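Side-chain contacts in 1-deoxy-D-xylulose 5-phosphate reductoisomerase (Zymomonas mobilis, PDB 1R0K), which catalyses the NADPH-dependent rearrangement and reduction of 1-deoxy-D-xylulose 5-phosphate to 2-C-methyl-D-erythritol 4-phosphate, using a divalent metal ion: residues V120-N124 against K125-V129; I315-G318 against G319-A323; E78-G82 against A83-V87; S19-D22 against L23-R26. All blocks are in the same frame, centred on the assembly; numbering follows the deposited sequence.

Interaction 1: V120-N124 against K125-V129; sequences VALAN and KESLV
Asn124 and Ser127 meet where the chain leaves its strand and winds into a short helix. The Asn124 CG is anti to the backbone N (chi1 172°), which swings the amide forward over the first helical turn and lets OD1 accept twice. Ser127 N reaches OD1 at 2.8 Å, a capping bond nearly along the C=O axis. The Ser127 OG donates to the same OD1 at 2.6 Å, but from above the amide plane, 39° out of it. Gripped from two directions, the amide is also fixed at its other end: ND2 donates to the backbone oxygens of Ile101 and Gly103. Were the side chain cut back to an alanine here, Ser127 N and OG would probably lose their common acceptor and those two carbonyls this donor.

Below the polar cap Leu122 CD2 rests 3.6 Å from Leu128 CG, the two leucines slanting across each other, while CD1 lies 3.9 Å from Ser127 OG. A water accepts from Lys125 NZ at 2.6 Å and donates to Ala123 O at 2.7 Å, linking the exposed lysine to the residue just after the strand. The cap lies within a stretch, Asn124 to Glu126, predicted to bind NADPH and substrate. The turn follows an inner strand of the parallel sheet; helix 107-115 flanks Leu122 and Ser127, helix 132-142 Ser127 and Leu128, and helix 216-229 Lys125, Leu128 and Val129.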
# COMPACT_ATOMS: atom_id res chain seq x y z
N VAL B 120 -0.88 -22.97 -0.01
CA VAL B 120 -2.10 -23.07 0.76
C VAL B 120 -2.67 -21.69 1.06
O VAL B 120 -2.02 -20.87 1.72
CB VAL B 120 -1.86 -23.79 2.10
CG1 VAL B 120 -3.17 -23.91 2.88
CG2 VAL B 120 -1.26 -25.17 1.85
N ALA B 121 -3.87 -21.42 0.56
CA ALA B 121 -4.55 -20.15 0.83
C ALA B 121 -5.34 -20.48 2.09
O ALA B 121 -6.25 -21.31 2.07
CB ALA B 121 -5.49 -19.78 -0.34
N LEU B 122 -4.98 -19.84 3.20
CA LEU B 122 -5.60 -20.12 4.49
C LEU B 122 -6.75 -19.22 4.92
O LEU B 122 -6.57 -18.02 5.12
CB LEU B 122 -4.53 -20.12 5.58
CG LEU B 122 -4.99 -20.41 7.02
CD1 LEU B 122 -5.64 -21.79 7.09
CD2 LEU B 122 -3.80 -20.34 7.97
N ALA B 123 -7.92 -19.83 5.08
CA ALA B 123 -9.12 -19.12 5.52
C ALA B 123 -9.53 -19.63 6.91
O ALA B 123 -10.05 -18.87 7.73
CB ALA B 123 -10.25 -19.34 4.52
N ASN B 124 -9.30 -20.91 7.17
CA ASN B 124 -9.63 -21.51 8.47
C ASN B 124 -8.92 -20.75 9.59
O ASN B 124 -7.70 -20.61 9.57
CB ASN B 124 -9.21 -22.99 8.49
CG ASN B 124 -9.35 -23.62 9.87
OD1 ASN B 124 -8.44 -23.55 10.70
ND2 ASN B 124 -10.50 -24.24 10.12
N LYS B 125 -9.68 -20.26 10.56
CA LYS B 125 -9.13 -19.47 11.66
C LYS B 125 -8.49 -20.27 12.81
O LYS B 125 -7.50 -19.83 13.39
CB LYS B 125 -10.20 -18.54 12.22
CG LYS B 125 -10.78 -17.58 11.20
CD LYS B 125 -11.90 -16.74 11.80
CE LYS B 125 -12.43 -15.72 10.81
NZ LYS B 125 -13.08 -16.38 9.65
N GLU B 126 -9.07 -21.42 13.13
CA GLU B 126 -8.53 -22.24 14.22
C GLU B 126 -7.07 -22.62 13.98
O GLU B 126 -6.29 -22.76 14.92
CB GLU B 126 -9.36 -23.51 14.41
CG GLU B 126 -10.73 -23.30 15.06
CD GLU B 126 -11.70 -22.54 14.17
OE1 GLU B 126 -11.53 -22.55 12.93
OE2 GLU B 126 -12.66 -21.95 14.72
N SER B 127 -6.72 -22.78 12.71
CA SER B 127 -5.36 -23.15 12.34
C SER B 127 -4.31 -22.26 13.00
O SER B 127 -3.30 -22.76 13.50
CB SER B 127 -5.19 -23.11 10.82
OG SER B 127 -5.96 -24.12 10.20
N LEU B 128 -4.53 -20.95 13.00
CA LEU B 128 -3.56 -20.04 13.60
C LEU B 128 -3.95 -19.55 14.99
O LEU B 128 -3.10 -19.21 15.80
CB LEU B 128 -3.30 -18.86 12.67
CG LEU B 128 -2.77 -19.28 11.29
CD1 LEU B 128 -2.47 -18.04 10.46
CD2 LEU B 128 -1.52 -20.13 11.46
N VAL B 129 -5.25 -19.52 15.26
CA VAL B 129 -5.71 -19.08 16.57
C VAL B 129 -5.41 -20.14 17.62
O VAL B 129 -4.84 -19.85 18.67
CB VAL B 129 -7.23 -18.81 16.57
CG1 VAL B 129 -7.72 -18.57 18.00
CG2 VAL B 129 -7.54 -17.60 15.70
O HOH W 1 -12.13 -17.18 7.40

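Interaction 2: I315-G318 against G319-A323; sequences IKSG and GARPA
The guanidinium of Arg321 is the flat side-chain group here, and Ser317 CB approaches it obliquely, 4.0 Å from Arg321 NE. The arginine reaches back from the start of helix 321-337 toward the end of helix 307-317, across a type II' beta turn, Gly318 to Arg321, that joins the two helices. Arg321 CG, set by an unusual first torsion (chi1 -97°), lies 3.9 Å from Ser317 CB; the bend at the second torsion (64°) then keeps CD and NE near the same carbon, so the contact is made largely by aliphatic carbon along the arginine stem. The serine's polar end is engaged elsewhere: OG bonds to Glu313 O, one turn back in its own helix.

The turn itself is closed by Arg321 N donating to Gly318 O at 3.2 Å. Gly318 leaves the helix with positive phi, and Gly319, the first of the turn's two central residues, has phi 60°; a beta carbon on Gly319 would run into Gly318 O. Two glycines in succession thus allow a chain reversal too tight for a residue with a side chain at Gly319.

Ile315 packs on Leu222, Ile223 and Phe226 of helix 216-229, where Pro322 also meets Ile223; Ala320 and Ala323 touch Ile371 of helix 365-385. The same Gly318 O is flanked by carbon as well: Arg321 CB lies 3.3 Å from it and Pro322 CD 3.7 Å.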
# COMPACT_ATOMS: atom_id res chain seq x y z
N ILE B 315 -1.62 -14.00 23.84
CA ILE B 315 -0.47 -14.06 22.94
C ILE B 315 0.83 -13.93 23.74
O ILE B 315 1.76 -14.71 23.54
CB ILE B 315 -0.50 -12.93 21.89
CG1 ILE B 315 -1.71 -13.10 20.98
CG2 ILE B 315 0.79 -12.95 21.06
CD1 ILE B 315 -1.86 -11.98 19.96
N LYS B 316 0.87 -12.94 24.63
CA LYS B 316 2.05 -12.71 25.46
C LYS B 316 2.43 -13.98 26.19
O LYS B 316 3.60 -14.37 26.21
CB LYS B 316 1.78 -11.60 26.47
CG LYS B 316 1.58 -10.24 25.86
CD LYS B 316 1.39 -9.17 26.93
CE LYS B 316 1.25 -7.79 26.32
NZ LYS B 316 1.07 -6.73 27.35
N SER B 317 1.45 -14.63 26.80
CA SER B 317 1.69 -15.86 27.54
C SER B 317 2.01 -16.99 26.56
O SER B 317 2.80 -17.88 26.87
CB SER B 317 0.47 -16.22 28.38
OG SER B 317 0.12 -15.15 29.23
N GLY B 318 1.39 -16.95 25.39
CA GLY B 318 1.63 -17.99 24.40
C GLY B 318 1.12 -19.34 24.85
O GLY B 318 0.13 -19.43 25.58
N GLY B 319 1.80 -20.40 24.42
CA GLY B 319 1.38 -21.73 24.80
C GLY B 319 -0.03 -22.06 24.35
O GLY B 319 -0.42 -21.77 23.21
N ALA B 320 -0.81 -22.65 25.24
CA ALA B 320 -2.18 -23.03 24.92
C ALA B 320 -3.21 -21.95 25.19
O ALA B 320 -4.40 -22.15 24.94
CB ALA B 320 -2.54 -24.29 25.70
N ARG B 321 -2.78 -20.79 25.68
CA ARG B 321 -3.70 -19.70 25.99
C ARG B 321 -4.66 -19.32 24.86
O ARG B 321 -5.87 -19.26 25.06
CB ARG B 321 -2.93 -18.46 26.46
CG ARG B 321 -2.84 -18.30 27.97
CD ARG B 321 -2.05 -19.43 28.63
NE ARG B 321 -1.78 -19.14 30.04
CZ ARG B 321 -1.00 -19.89 30.82
NH1 ARG B 321 -0.42 -20.98 30.33
NH2 ARG B 321 -0.80 -19.56 32.09
N PRO B 322 -4.13 -19.05 23.66
CA PRO B 322 -5.02 -18.69 22.55
C PRO B 322 -6.09 -19.76 22.28
O PRO B 322 -7.25 -19.43 22.05
CB PRO B 322 -4.05 -18.51 21.39
CG PRO B 322 -2.81 -17.97 22.08
CD PRO B 322 -2.71 -18.89 23.27
N ALA B 323 -5.69 -21.03 22.30
CA ALA B 323 -6.65 -22.10 22.06
C ALA B 323 -7.71 -22.10 23.17
O ALA B 323 -8.90 -22.29 22.90
CB ALA B 323 -5.93 -23.45 22.01

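Interaction 3: E78-G82 against A83-V87; sequences EAAAG and ADALV
Residues 78-81 run extended as an edge strand of the seven-stranded parallel sheet, and the chain then turns through Gly82 straight into helix 83-90, a beta-alpha step of the Rossmann-type domain. Gly82, at the N-cap position, makes the switch with phi 99° and psi 161°; at these angles a beta carbon would be jammed against the carbonyl oxygen of Ala81 and press on Ala83 N. Having no side chain, this N-cap can offer the helix only its backbone. Gly82 O takes a weak bond from Leu86 N at 3.4 Å, and a water supplies another acceptor, receiving Ala85 N at 2.9 Å while donating to Ala81 O. The water thus ties the last strand residue to the first turn of the helix.

The side chains that meet are small. Ala85 points back toward the strand, and its methyl lies 4.0 Å from Ala80 CB, a methyl-to-methyl contact that lets the helix start close against the strand it has just left. Val58, on the neighbouring strand 56-59, touches Ala80, Ala85 and Leu86 and so closes this small apolar patch from the sheet side. Farther along the helix Val87 faces Lys108 and Ala112 of helix 107-115. Ala85 CB also lies against two backbone oxygens of the turn, 3.2 Å from Ala81 O and 3.4 Å from Gly82 O.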
# COMPACT_ATOMS: atom_id res chain seq x y z
N GLU B 78 -15.24 -38.69 -8.52
CA GLU B 78 -15.16 -39.66 -7.44
C GLU B 78 -15.93 -39.12 -6.24
O GLU B 78 -15.91 -37.92 -5.97
CB GLU B 78 -13.70 -39.90 -7.04
CG GLU B 78 -12.86 -40.62 -8.08
CD GLU B 78 -11.38 -40.59 -7.75
OE1 GLU B 78 -11.01 -40.84 -6.58
OE2 GLU B 78 -10.57 -40.32 -8.66
N ALA B 79 -16.61 -40.01 -5.53
CA ALA B 79 -17.38 -39.62 -4.36
C ALA B 79 -16.76 -40.19 -3.08
O ALA B 79 -16.33 -41.34 -3.05
CB ALA B 79 -18.81 -40.11 -4.49
N ALA B 80 -16.70 -39.36 -2.04
CA ALA B 80 -16.14 -39.80 -0.77
C ALA B 80 -16.84 -39.05 0.36
O ALA B 80 -17.52 -38.05 0.11
CB ALA B 80 -14.64 -39.54 -0.73
N ALA B 81 -16.68 -39.53 1.58
CA ALA B 81 -17.31 -38.89 2.73
C ALA B 81 -16.58 -39.21 4.03
O ALA B 81 -15.81 -40.17 4.09
CB ALA B 81 -18.77 -39.34 2.83
N GLY B 82 -16.82 -38.40 5.05
CA GLY B 82 -16.19 -38.63 6.34
C GLY B 82 -14.97 -37.77 6.59
O GLY B 82 -14.38 -37.23 5.65
N ALA B 83 -14.60 -37.65 7.86
CA ALA B 83 -13.45 -36.84 8.26
C ALA B 83 -12.14 -37.27 7.60
O ALA B 83 -11.39 -36.42 7.10
CB ALA B 83 -13.30 -36.88 9.78
N ASP B 84 -11.86 -38.57 7.60
CA ASP B 84 -10.62 -39.04 6.99
C ASP B 84 -10.55 -38.69 5.51
O ASP B 84 -9.49 -38.35 4.99
CB ASP B 84 -10.46 -40.56 7.17
CG ASP B 84 -10.39 -40.98 8.62
OD1 ASP B 84 -9.82 -40.22 9.44
OD2 ASP B 84 -10.90 -42.07 8.95
N ALA B 85 -11.69 -38.79 4.83
CA ALA B 85 -11.77 -38.50 3.40
C ALA B 85 -11.33 -37.07 3.12
O ALA B 85 -10.72 -36.79 2.08
CB ALA B 85 -13.19 -38.72 2.89
N LEU B 86 -11.64 -36.16 4.04
CA LEU B 86 -11.26 -34.76 3.89
C LEU B 86 -9.74 -34.65 3.89
O LEU B 86 -9.15 -33.93 3.07
CB LEU B 86 -11.83 -33.91 5.03
CG LEU B 86 -13.34 -33.73 5.12
CD1 LEU B 86 -13.67 -32.91 6.37
CD2 LEU B 86 -13.86 -33.01 3.87
N VAL B 87 -9.10 -35.35 4.82
CA VAL B 87 -7.66 -35.31 4.90
C VAL B 87 -7.05 -35.89 3.63
O VAL B 87 -6.11 -35.34 3.07
CB VAL B 87 -7.15 -36.11 6.13
CG1 VAL B 87 -5.63 -36.20 6.10
CG2 VAL B 87 -7.62 -35.43 7.40
O HOH W 2 -13.73 -40.61 5.65

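Interaction 4: S19-D22 against L23-R26; sequences STLD and LIER
Thr20 and Ile24, one turn apart, form the tightly packed side of this helix, while Asp22 and Arg26 run along its more open side. Inward, Thr20 CG2 and Ile24 CD1 lie side by side, pointing the same way, 3.9 Å apart. The Ile24 chain passes close over the backbone, with CG1 3.3 Å from Thr20 O. This pair is pressed onto strand 5-10, where Val7 and Val9 meet it, and Thr20 also touches Trp96 and Met98 of strand 96-99; its hydroxyl is bonded to Ile16 O. Ile24 N to Thr20 O and the short Glu25 N to Leu21 O (2.7 Å) are sound helical bonds.

At the C-terminal end Arg26 N makes only a weak bond to Asp22 O, and the two side chains add a side-on salt bridge. Arg26 NE points at Asp22 OD2 at 2.7 Å, in the guanidinium plane yet 45° above that of the carboxylate, while NH2 meets OD1 on its syn side at 3.2 Å. Asp22 OD2 has a second partner in Arg267 NH1. Because OD2 serves two arginines, an alanine in its place would probably take this carboxylate away from Arg267 and leave the Arg26 guanidinium freer to swing. Glu25, beside it, pairs with Arg51. The helix is the crossover of the beta-alpha-beta unit 5-10, 15-25, 31-38, the classic Rossmann opening in which the loop and first helical residues, here Thr13 to Ile16, are predicted to bind NADPH.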
# COMPACT_ATOMS: atom_id res chain seq x y z
N SER B 19 -16.89 -17.92 -3.67
CA SER B 19 -16.09 -16.85 -4.27
C SER B 19 -14.86 -17.44 -4.94
O SER B 19 -14.43 -16.97 -6.00
CB SER B 19 -15.67 -15.84 -3.21
OG SER B 19 -16.79 -15.16 -2.67
N THR B 20 -14.30 -18.48 -4.33
CA THR B 20 -13.11 -19.13 -4.88
C THR B 20 -13.46 -19.82 -6.19
O THR B 20 -12.73 -19.70 -7.17
CB THR B 20 -12.53 -20.16 -3.89
OG1 THR B 20 -12.20 -19.51 -2.66
CG2 THR B 20 -11.27 -20.81 -4.47
N LEU B 21 -14.57 -20.54 -6.23
CA LEU B 21 -14.98 -21.24 -7.45
C LEU B 21 -15.30 -20.25 -8.57
O LEU B 21 -15.01 -20.51 -9.74
CB LEU B 21 -16.18 -22.14 -7.18
CG LEU B 21 -15.80 -23.51 -6.62
CD1 LEU B 21 -17.02 -24.25 -6.12
CD2 LEU B 21 -15.09 -24.31 -7.70
N ASP B 22 -15.89 -19.11 -8.21
CA ASP B 22 -16.22 -18.08 -9.18
C ASP B 22 -14.96 -17.75 -9.99
O ASP B 22 -14.98 -17.76 -11.22
CB ASP B 22 -16.72 -16.82 -8.47
CG ASP B 22 -17.10 -15.71 -9.44
OD1 ASP B 22 -18.27 -15.68 -9.89
OD2 ASP B 22 -16.23 -14.86 -9.75
N LEU B 23 -13.86 -17.49 -9.30
CA LEU B 23 -12.61 -17.15 -9.97
C LEU B 23 -12.01 -18.33 -10.74
O LEU B 23 -11.47 -18.15 -11.83
CB LEU B 23 -11.59 -16.61 -8.97
CG LEU B 23 -12.01 -15.34 -8.22
CD1 LEU B 23 -10.82 -14.78 -7.43
CD2 LEU B 23 -12.51 -14.30 -9.21
N ILE B 24 -12.11 -19.52 -10.17
CA ILE B 24 -11.57 -20.71 -10.83
C ILE B 24 -12.32 -21.00 -12.13
O ILE B 24 -11.71 -21.27 -13.17
CB ILE B 24 -11.68 -21.96 -9.91
CG1 ILE B 24 -10.73 -21.80 -8.71
CG2 ILE B 24 -11.33 -23.22 -10.70
CD1 ILE B 24 -10.86 -22.90 -7.68
N GLU B 25 -13.64 -20.94 -12.08
CA GLU B 25 -14.45 -21.22 -13.26
C GLU B 25 -14.33 -20.21 -14.40
O GLU B 25 -14.70 -20.51 -15.54
CB GLU B 25 -15.89 -21.44 -12.84
CG GLU B 25 -16.05 -22.77 -12.11
CD GLU B 25 -17.47 -23.05 -11.69
OE1 GLU B 25 -17.85 -22.69 -10.55
OE2 GLU B 25 -18.22 -23.63 -12.51
N ARG B 26 -13.82 -19.02 -14.10
CA ARG B 26 -13.61 -17.99 -15.12
C ARG B 26 -12.24 -18.25 -15.73
O ARG B 26 -11.80 -17.53 -16.63
CB ARG B 26 -13.59 -16.59 -14.49
CG ARG B 26 -14.89 -16.17 -13.84
CD ARG B 26 -14.73 -14.87 -13.06
NE ARG B 26 -15.98 -14.50 -12.41
CZ ARG B 26 -17.03 -13.98 -13.05
NH1 ARG B 26 -16.97 -13.77 -14.36
NH2 ARG B 26 -18.14 -13.71 -12.38

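Along the chain the contacts come in the order 4, 3, 1, 2, and because each joins consecutive segments none encloses a long loop, nests or crosses. Interaction 4 lies on the first crossover helix of the Rossmann-type sheet; interaction 3 turns from an edge strand of that sheet, 78-81, into a helix; interaction 1 leaves an inner strand of the same sheet, its centre about 20 Å from those of both others. Interaction 2 belongs to the C-terminal helices, about 36 Å from interaction 4 between centres. Interactions 1 and 2 touch: Val129 O lies 3.1 Å from Pro322 CB, so the nucleotide-binding domain meets the C-terminal helices directly there.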